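Local coordinates for protein polymerase X (Deinococcus radiodurans, PDB 2W9M) that probably synthesises DNA from deoxyribonucleoside triphosphates as a family X polymerase of DNA repair, and also carries a zinc-binding domain, at residues 158-163 and 192-197; 178-183 and 207-212; 199-204 and 245-250. All blocks are in the same frame, centred on the assembly; numbering follows the deposited sequence.

Interaction 1 (158-163 and 192-197); sequences RQRQSL and LETVRA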
loop_
_atom_site.group_PDB
_atom_site.type_symbol
_atom_site.label_atom_id
_atom_site.label_comp_id
_atom_site.label_asym_id
_atom_site.label_seq_id
_atom_site.Cartn_x
_atom_site.Cartn_y
_atom_site.Cartn_z
ATOM N N ARG A 158 -0.279 -16.324 6.920
ATOM C CA ARG A 158 -1.117 -15.808 5.841
ATOM C C ARG A 158 -1.478 -16.887 4.816
ATOM O O ARG A 158 -0.661 -17.753 4.494
ATOM C CB ARG A 158 -0.398 -14.647 5.145
ATOM C CG ARG A 158 -0.434 -13.345 5.923
ATOM C CD ARG A 158 0.950 -12.723 6.054
ATOM N NE ARG A 158 1.453 -12.146 4.810
ATOM C CZ ARG A 158 1.701 -10.851 4.634
ATOM N NH1 ARG A 158 1.494 -9.990 5.625
ATOM N NH2 ARG A 158 2.165 -10.418 3.467
ATOM N N GLN A 159 -2.707 -16.839 4.312
ATOM C CA GLN A 159 -3.122 -17.747 3.249
ATOM C C GLN A 159 -2.674 -17.189 1.910
ATOM O O GLN A 159 -2.365 -17.931 0.981
ATOM C CB GLN A 159 -4.638 -17.936 3.241
ATOM C CG GLN A 159 -5.130 -19.144 4.022
ATOM C CD GLN A 159 -6.521 -19.578 3.593
ATOM O OE1 GLN A 159 -6.875 -19.492 2.415
ATOM N NE2 GLN A 159 -7.315 -20.052 4.549
ATOM N N ARG A 160 -2.649 -15.865 1.823
ATOM C CA ARG A 160 -2.188 -15.181 0.627
ATOM C C ARG A 160 -1.178 -14.095 1.001
ATOM O O ARG A 160 -1.244 -13.522 2.090
ATOM C CB ARG A 160 -3.374 -14.600 -0.140
ATOM C CG ARG A 160 -4.081 -15.607 -1.042
ATOM C CD ARG A 160 -5.155 -14.946 -1.913
ATOM N NE ARG A 160 -5.329 -15.642 -3.190
ATOM C CZ ARG A 160 -4.943 -15.158 -4.368
ATOM N NH1 ARG A 160 -4.371 -13.968 -4.443
ATOM N NH2 ARG A 160 -5.136 -15.861 -5.477
ATOM N N GLN A 161 -0.234 -13.831 0.105
ATOM C CA GLN A 161 0.827 -12.862 0.359
ATOM C C GLN A 161 0.498 -11.504 -0.251
ATOM O O GLN A 161 -0.316 -11.410 -1.166
ATOM C CB GLN A 161 2.150 -13.371 -0.213
ATOM C CG GLN A 161 2.590 -14.711 0.350
ATOM C CD GLN A 161 2.751 -14.672 1.851
ATOM O OE1 GLN A 161 3.098 -13.636 2.419
ATOM N NE2 GLN A 161 2.501 -15.797 2.505
ATOM N N SER A 162 1.130 -10.451 0.259
ATOM C CA SER A 162 0.959 -9.123 -0.312
ATOM C C SER A 162 1.679 -9.067 -1.649
ATOM O O SER A 162 2.623 -9.821 -1.879
ATOM C CB SER A 162 1.505 -8.038 0.627
ATOM O OG SER A 162 2.922 -8.052 0.686
ATOM N N LEU A 163 1.229 -8.181 -2.531
ATOM C CA LEU A 163 1.873 -8.014 -3.828
ATOM C C LEU A 163 3.351 -7.683 -3.658
ATOM O O LEU A 163 4.179 -8.074 -4.478
ATOM C CB LEU A 163 1.190 -6.909 -4.630
ATOM C CG LEU A 163 1.805 -6.584 -5.993
ATOM C CD1 LEU A 163 1.869 -7.832 -6.869
ATOM C CD2 LEU A 163 1.023 -5.475 -6.684
ATOM N N LEU A 192 -2.048 -8.479 -9.025
ATOM C CA LEU A 192 -3.099 -8.812 -8.079
ATOM C C LEU A 192 -2.742 -8.219 -6.715
ATOM O O LEU A 192 -1.664 -8.481 -6.186
ATOM C CB LEU A 192 -3.258 -10.330 -7.988
ATOM C CG LEU A 192 -4.697 -10.834 -7.931
ATOM C CD1 LEU A 192 -5.405 -10.468 -9.217
ATOM C CD2 LEU A 192 -4.737 -12.336 -7.696
ATOM N N GLU A 193 -3.638 -7.411 -6.155
ATOM C CA GLU A 193 -3.391 -6.769 -4.861
ATOM C C GLU A 193 -2.954 -7.783 -3.802
ATOM O O GLU A 193 -2.177 -7.468 -2.901
ATOM C CB GLU A 193 -4.624 -5.989 -4.388
ATOM C CG GLU A 193 -5.928 -6.778 -4.416
ATOM C CD GLU A 193 -6.603 -6.764 -5.782
ATOM O OE1 GLU A 193 -6.283 -5.876 -6.602
ATOM O OE2 GLU A 193 -7.459 -7.639 -6.030
ATOM N N THR A 194 -3.459 -9.002 -3.927
ATOM C CA THR A 194 -3.050 -10.103 -3.072
ATOM C C THR A 194 -2.611 -11.269 -3.962
ATOM O O THR A 194 -3.128 -11.437 -5.066
ATOM C CB THR A 194 -4.187 -10.520 -2.134
ATOM O OG1 THR A 194 -4.125 -9.732 -0.937
ATOM C CG2 THR A 194 -4.063 -11.972 -1.769
ATOM N N VAL A 195 -1.652 -12.062 -3.489
ATOM C CA VAL A 195 -0.959 -13.023 -4.346
ATOM C C VAL A 195 -0.811 -14.414 -3.724
ATOM O O VAL A 195 -0.384 -14.548 -2.576
ATOM C CB VAL A 195 0.431 -12.484 -4.720
ATOM C CG1 VAL A 195 1.432 -13.608 -4.818
ATOM C CG2 VAL A 195 0.360 -11.696 -6.013
ATOM N N ARG A 196 -1.151 -15.449 -4.488
ATOM C CA ARG A 196 -1.097 -16.818 -3.979
ATOM C C ARG A 196 0.330 -17.336 -3.829
ATOM O O ARG A 196 0.609 -18.166 -2.964
ATOM C CB ARG A 196 -1.902 -17.766 -4.870
ATOM C CG ARG A 196 -1.486 -17.755 -6.333
ATOM C CD ARG A 196 -2.378 -18.670 -7.172
ATOM N NE ARG A 196 -1.722 -19.919 -7.555
ATOM C CZ ARG A 196 -1.479 -20.931 -6.728
ATOM N NH1 ARG A 196 -1.820 -20.854 -5.448
ATOM N NH2 ARG A 196 -0.884 -22.022 -7.183
ATOM N N ALA A 197 1.228 -16.850 -4.678
ATOM C CA ALA A 197 2.620 -17.276 -4.627
ATOM C C ALA A 197 3.524 -16.393 -5.476
ATOM O O ALA A 197 3.055 -15.653 -6.339
ATOM C CB ALA A 197 2.741 -18.725 -5.076
#
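Q161 and V195 face each other as an antiparallel hydrogen-bonded pair and exchange two backbone bonds: Q161 N gives to V195 O, and V195 N donates in turn to Q161 O, each at 2.8 Å. Beyond the non-hydrogen-bonded pair S162 and T194, the pairing slackens to a weak bond from L163 N to E193 O (3.5 Å). There S162 becomes the N-cap of helix 163-176, its OG taking the A165 N-H.

The polar side-chain work falls to R160. With CG anti to the carbonyl carbon (chi1 -83°) and the chain extended as far as NE, the arginine crosses strand 194-203 until T194 O sits at the edge of its guanidinium, 2.9 Å from NH1. R196 N lies over one face. D187, from helix 186-190, is a weak, long ion partner of R160, while R196 turns its own guanidinium to a salt bridge with E234. Within 158-163, R158 NE gives a 3.3 Å bond to Q161 OE1, reaching it from well above the carbonyl plane (43°); Q161 NE2 is taken by F155 O. The L163 side chain lies against the L192 carbonyl, its CB 3.6 Å from L192 O.

In the apolar contacts, the aliphatic part of R160 passes obliquely over the T194 methyl, CB lying 3.2 Å from CG2. L163 CD1 approaches V195 CG2 at 4.2 Å; the beta-branched valine suits its buried strand site, and L163 opens the helix beside it. With an alanine in place of R160, the T194 carbonyl would probably lose its cationic neighbour and D187 part of its charge balance.

Two backbone bonds therefore join the short strand after helix 141-157 to the sheet, and the R160 chain and guanidinium lie across T194 and R196 on the partly exposed side.

Interaction 2 (178-183 and 207-212); sequences TDLSPA and DDVLAR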
loop_
_atom_site.group_PDB
_atom_site.type_symbol
_atom_site.label_atom_id
_atom_site.label_comp_id
_atom_site.label_asym_id
_atom_site.label_seq_id
_atom_site.Cartn_x
_atom_site.Cartn_y
_atom_site.Cartn_z
ATOM N N THR A 178 19.169 -16.230 -14.156
ATOM C CA THR A 178 19.380 -15.238 -15.216
ATOM C C THR A 178 19.462 -15.806 -16.639
ATOM O O THR A 178 18.852 -15.258 -17.564
ATOM C CB THR A 178 20.625 -14.366 -14.940
ATOM O OG1 THR A 178 20.568 -13.866 -13.599
ATOM C CG2 THR A 178 20.668 -13.190 -15.903
ATOM N N ASP A 179 20.215 -16.888 -16.822
ATOM C CA ASP A 179 20.406 -17.442 -18.164
ATOM C C ASP A 179 19.248 -18.307 -18.664
ATOM O O ASP A 179 19.313 -18.851 -19.766
ATOM C CB ASP A 179 21.733 -18.194 -18.282
ATOM C CG ASP A 179 22.755 -17.438 -19.117
ATOM O OD1 ASP A 179 23.106 -16.293 -18.751
ATOM O OD2 ASP A 179 23.204 -17.988 -20.147
ATOM N N LEU A 180 18.198 -18.425 -17.853
ATOM C CA LEU A 180 16.994 -19.150 -18.249
ATOM C C LEU A 180 15.903 -18.166 -18.652
ATOM O O LEU A 180 14.747 -18.541 -18.828
ATOM C CB LEU A 180 16.508 -20.057 -17.116
ATOM C CG LEU A 180 17.581 -20.913 -16.442
ATOM C CD1 LEU A 180 16.965 -21.854 -15.415
ATOM C CD2 LEU A 180 18.375 -21.696 -17.479
ATOM N N SER A 181 16.284 -16.900 -18.787
ATOM C CA SER A 181 15.358 -15.847 -19.209
ATOM C C SER A 181 14.110 -15.738 -18.336
ATOM O O SER A 181 12.994 -15.853 -18.838
ATOM C CB SER A 181 14.951 -16.049 -20.669
ATOM O OG SER A 181 16.056 -15.828 -21.532
ATOM N N PRO A 182 14.298 -15.466 -17.033
ATOM C CA PRO A 182 13.200 -15.440 -16.058
ATOM C C PRO A 182 12.173 -14.368 -16.394
ATOM O O PRO A 182 12.516 -13.380 -17.043
ATOM C CB PRO A 182 13.899 -15.070 -14.745
ATOM C CG PRO A 182 15.374 -15.205 -15.009
ATOM C CD PRO A 182 15.557 -14.963 -16.459
ATOM N N ALA A 183 10.935 -14.561 -15.946
ATOM C CA ALA A 183 9.874 -13.577 -16.133
ATOM C C ALA A 183 8.758 -13.811 -15.124
ATOM O O ALA A 183 8.300 -14.941 -14.958
ATOM C CB ALA A 183 9.324 -13.646 -17.552
ATOM N N ASP A 207 15.856 -29.477 -14.339
ATOM C CA ASP A 207 17.210 -29.691 -13.836
ATOM C C ASP A 207 18.016 -28.397 -13.914
ATOM O O ASP A 207 18.843 -28.117 -13.047
ATOM C CB ASP A 207 17.906 -30.796 -14.631
ATOM C CG ASP A 207 17.180 -32.120 -14.543
ATOM O OD1 ASP A 207 17.036 -32.646 -13.417
ATOM O OD2 ASP A 207 16.755 -32.637 -15.600
ATOM N N ASP A 208 17.779 -27.618 -14.964
ATOM C CA ASP A 208 18.406 -26.311 -15.106
ATOM C C ASP A 208 18.054 -25.440 -13.905
ATOM O O ASP A 208 18.919 -24.782 -13.326
ATOM C CB ASP A 208 17.938 -25.633 -16.396
ATOM C CG ASP A 208 18.382 -26.375 -17.643
ATOM O OD1 ASP A 208 19.517 -26.900 -17.646
ATOM O OD2 ASP A 208 17.600 -26.427 -18.622
ATOM N N VAL A 209 16.775 -25.452 -13.537
ATOM C CA VAL A 209 16.274 -24.681 -12.407
ATOM C C VAL A 209 16.764 -25.264 -11.088
ATOM O O VAL A 209 17.108 -24.533 -10.159
ATOM C CB VAL A 209 14.731 -24.669 -12.390
ATOM C CG1 VAL A 209 14.215 -24.005 -11.121
ATOM C CG2 VAL A 209 14.190 -23.972 -13.630
ATOM N N LEU A 210 16.796 -26.589 -11.018
ATOM C CA LEU A 210 17.175 -27.290 -9.799
ATOM C C LEU A 210 18.663 -27.106 -9.489
ATOM O O LEU A 210 19.100 -27.304 -8.354
ATOM C CB LEU A 210 16.836 -28.776 -9.936
ATOM C CG LEU A 210 16.034 -29.413 -8.804
ATOM C CD1 LEU A 210 15.098 -28.400 -8.189
ATOM C CD2 LEU A 210 15.256 -30.610 -9.327
ATOM N N ALA A 211 19.431 -26.717 -10.502
ATOM C CA ALA A 211 20.871 -26.519 -10.355
ATOM C C ALA A 211 21.216 -25.147 -9.775
ATOM O O ALA A 211 22.293 -24.963 -9.204
ATOM C CB ALA A 211 21.568 -26.714 -11.693
ATOM N N ARG A 212 20.307 -24.186 -9.929
ATOM C CA ARG A 212 20.525 -22.838 -9.407
ATOM C C ARG A 212 19.690 -22.621 -8.151
ATOM O O ARG A 212 20.007 -21.770 -7.319
ATOM C CB ARG A 212 20.191 -21.791 -10.472
ATOM C CG ARG A 212 20.184 -22.376 -11.865
ATOM C CD ARG A 212 20.851 -21.491 -12.904
ATOM N NE ARG A 212 21.097 -22.270 -14.115
ATOM C CZ ARG A 212 21.741 -21.820 -15.186
ATOM N NH1 ARG A 212 22.212 -20.580 -15.209
ATOM N NH2 ARG A 212 21.916 -22.614 -16.236
#
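L180 reaches from the turn after helix 163-176 to helix 206-212 and carries most of this contact. Its CG stands anti to the carbonyl carbon (chi1 -47°), with CD1 anti to CA (chi2 -175°), which spreads the two methyls over different neighbours. CD1 meets V209 CG2 at 3.9 Å and D208 CB at 4.0 Å; CD2 lies over one face of the R212 guanidinium, near the rim and 3.9 Å from NH2. Leucine suits the place because its fork can cover an aliphatic patch and a flat cation together.

V209 presents CG2, its branch beside the backbone N, to L180. L180 and V209 both pack on V202 of strand 194-203, and L180 bonds through its backbone to T203, so the contact joins the turn to the helix that follows this strand. D208 contributes only its CB: its carboxylate is turned to the backbone N of T205 at the start of the helix, where OD2 accepts a hydrogen bond.

R212 has a less relaxed shape. Its chi1 of -19° is nearly eclipsed and the chain bends at chi2, folding the guanidinium back along the helix, where NE makes a weak bond to D208 O at 3.4 Å. NH1 comes within 3.9 Å of D179 CB. The D179 carboxylate heads elsewhere, OD1 lying 5.6 Å from NH1.

No hydrogen bond crosses between the segments. Between them the contact is van der Waals packing around buried L180, with the arginine forming a polar lid at the exposed margin, where any attraction to D179 would probably be modest.

Interaction 3 (199-204 and 245-250); sequences ELTVTG and ALDLLR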
loop_
_atom_site.group_PDB
_atom_site.type_symbol
_atom_site.label_atom_id
_atom_site.label_comp_id
_atom_site.label_asym_id
_atom_site.label_seq_id
_atom_site.Cartn_x
_atom_site.Cartn_y
_atom_site.Cartn_z
ATOM N N GLU A 199 5.291 -16.378 -8.423
ATOM C CA GLU A 199 5.295 -17.176 -9.641
ATOM C C GLU A 199 6.271 -16.626 -10.675
ATOM O O GLU A 199 6.329 -15.422 -10.925
ATOM C CB GLU A 199 3.888 -17.260 -10.232
ATOM C CG GLU A 199 2.942 -18.185 -9.467
ATOM C CD GLU A 199 1.476 -17.943 -9.810
ATOM O OE1 GLU A 199 0.883 -18.785 -10.521
ATOM O OE2 GLU A 199 0.921 -16.906 -9.373
ATOM N N LEU A 200 7.034 -17.527 -11.276
ATOM C CA LEU A 200 8.061 -17.158 -12.235
ATOM C C LEU A 200 7.916 -18.053 -13.459
ATOM O O LEU A 200 7.448 -19.188 -13.367
ATOM C CB LEU A 200 9.443 -17.357 -11.605
ATOM C CG LEU A 200 10.503 -16.264 -11.746
ATOM C CD1 LEU A 200 9.904 -14.906 -11.438
ATOM C CD2 LEU A 200 11.681 -16.545 -10.826
ATOM N N THR A 201 8.307 -17.542 -14.614
ATOM C CA THR A 201 8.322 -18.359 -15.816
ATOM C C THR A 201 9.757 -18.411 -16.355
ATOM O O THR A 201 10.542 -17.488 -16.144
ATOM C CB THR A 201 7.311 -17.840 -16.857
ATOM O OG1 THR A 201 6.567 -18.941 -17.395
ATOM C CG2 THR A 201 8.011 -17.077 -17.964
ATOM N N VAL A 202 10.102 -19.498 -17.032
ATOM C CA VAL A 202 11.499 -19.789 -17.342
ATOM C C VAL A 202 11.601 -20.756 -18.530
ATOM O O VAL A 202 10.750 -21.631 -18.689
ATOM C CB VAL A 202 12.189 -20.409 -16.102
ATOM C CG1 VAL A 202 13.153 -21.514 -16.499
ATOM C CG2 VAL A 202 12.875 -19.332 -15.266
ATOM N N THR A 203 12.619 -20.592 -19.376
ATOM C CA THR A 203 12.886 -21.578 -20.424
ATOM C C THR A 203 14.046 -22.481 -20.014
ATOM O O THR A 203 15.062 -22.012 -19.502
ATOM C CB THR A 203 13.213 -20.947 -21.794
ATOM O OG1 THR A 203 14.604 -20.620 -21.853
ATOM C CG2 THR A 203 12.385 -19.702 -22.044
ATOM N N GLY A 204 13.890 -23.778 -20.245
ATOM C CA GLY A 204 14.881 -24.746 -19.817
ATOM C C GLY A 204 14.191 -25.934 -19.184
ATOM O O GLY A 204 12.979 -26.080 -19.297
ATOM N N ALA A 245 3.647 -20.197 -25.147
ATOM C CA ALA A 245 2.410 -20.839 -24.704
ATOM C C ALA A 245 2.390 -20.988 -23.190
ATOM O O ALA A 245 1.355 -20.804 -22.550
ATOM C CB ALA A 245 2.243 -22.201 -25.365
ATOM N N LEU A 246 3.542 -21.340 -22.628
ATOM C CA LEU A 246 3.703 -21.427 -21.184
ATOM C C LEU A 246 3.363 -20.085 -20.538
ATOM O O LEU A 246 2.710 -20.035 -19.499
ATOM C CB LEU A 246 5.138 -21.826 -20.838
ATOM C CG LEU A 246 5.465 -21.999 -19.353
ATOM C CD1 LEU A 246 4.849 -23.284 -18.827
ATOM C CD2 LEU A 246 6.969 -21.997 -19.130
ATOM N N ASP A 247 3.800 -18.999 -21.168
ATOM C CA ASP A 247 3.570 -17.662 -20.635
ATOM C C ASP A 247 2.090 -17.298 -20.626
ATOM O O ASP A 247 1.610 -16.657 -19.693
ATOM C CB ASP A 247 4.379 -16.624 -21.409
ATOM C CG ASP A 247 5.872 -16.729 -21.133
ATOM O OD1 ASP A 247 6.264 -17.593 -20.319
ATOM O OD2 ASP A 247 6.653 -15.949 -21.722
ATOM N N LEU A 248 1.365 -17.713 -21.659
ATOM C CA LEU A 248 -0.071 -17.466 -21.712
ATOM C C LEU A 248 -0.798 -18.266 -20.636
ATOM O O LEU A 248 -1.620 -17.724 -19.899
ATOM C CB LEU A 248 -0.636 -17.814 -23.090
ATOM C CG LEU A 248 -0.429 -16.790 -24.206
ATOM C CD1 LEU A 248 -1.134 -17.251 -25.465
ATOM C CD2 LEU A 248 -0.949 -15.429 -23.787
ATOM N N LEU A 249 -0.487 -19.555 -20.547
ATOM C CA LEU A 249 -1.163 -20.438 -19.598
ATOM C C LEU A 249 -0.899 -20.071 -18.140
ATOM O O LEU A 249 -1.767 -20.253 -17.290
ATOM C CB LEU A 249 -0.803 -21.904 -19.860
ATOM C CG LEU A 249 -1.422 -22.497 -21.128
ATOM C CD1 LEU A 249 -0.738 -23.786 -21.506
ATOM C CD2 LEU A 249 -2.920 -22.716 -20.953
ATOM N N ARG A 250 0.288 -19.547 -17.854
ATOM C CA ARG A 250 0.643 -19.165 -16.489
ATOM C C ARG A 250 0.363 -17.681 -16.217
ATOM O O ARG A 250 1.136 -17.019 -15.528
ATOM C CB ARG A 250 2.120 -19.467 -16.203
ATOM C CG ARG A 250 2.585 -20.878 -16.549
ATOM C CD ARG A 250 2.029 -21.932 -15.603
ATOM N NE ARG A 250 2.325 -21.628 -14.208
ATOM C CZ ARG A 250 2.187 -22.489 -13.202
ATOM N NH1 ARG A 250 1.764 -23.722 -13.435
ATOM N NH2 ARG A 250 2.479 -22.117 -11.963
#
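Strand 199-203 and helix 245-249 run nearly antiparallel (169°), with their axes 9.0 Å apart, and the backbones come nearest at T201 and D247. T201 sends its side chain to the helix, where OG1 gives a hydrogen bond of 3.2 Å to D247 OD1, meeting it nearly along its C-O axis. The same OD1 also meets the T201 methyl, CG2 lying 3.0 Å away, so it touches both branches of the threonine. The two side chains cross at about a right angle. D247 CG stands anti to its carbonyl carbon (chi1 -71°), which swings the carboxylate across to the strand; a threonine hydroxyl and a short acid suit this link between sheet and helix.

L246 fills the space next to it, sliding past T201 in the opposite direction, with CD2 3.5 Å from T201 OG1 and 3.8 Å from V202 O.

Toward the start of the strand segment, E199 OE1 and R250 NH2 form a long salt bridge of 4.0 Å in which charge alone acts: the oxygen lies well out of the guanidinium plane, and the two flat groups are 77° apart. Each has a firmer partner, E199 OE2 taking the D187 N-H and R250 NH2 pairing with E234 on the neighbouring strand 231-238.

A helix packed antiparallel on one face of a mixed sheet is ordinary alpha/beta layering, consistent with the palm of a family X polymerase.

Strand 194-203 ties the three contacts together. Interaction 1 pairs its beginning with strand 161-162, and interaction 3 packs its later part on helix 243-249, their centres 19 Å apart. Interactions 2 and 3 are closest, 12 Å between centres, and touch directly: A183 O to T201 N (2.6 Å) and L180 O to T203 N (3.0 Å) are probable hydrogen bonds, while L180 also packs on V202. D187 and E234 each serve both interaction 1 and interaction 3. Interactions 1 and 2 do not touch, their nearest atoms being about 10 Å apart. All three lie away from the zinc sites; a bound mercury ion sits about 7 Å from the V209 and L246 side chains.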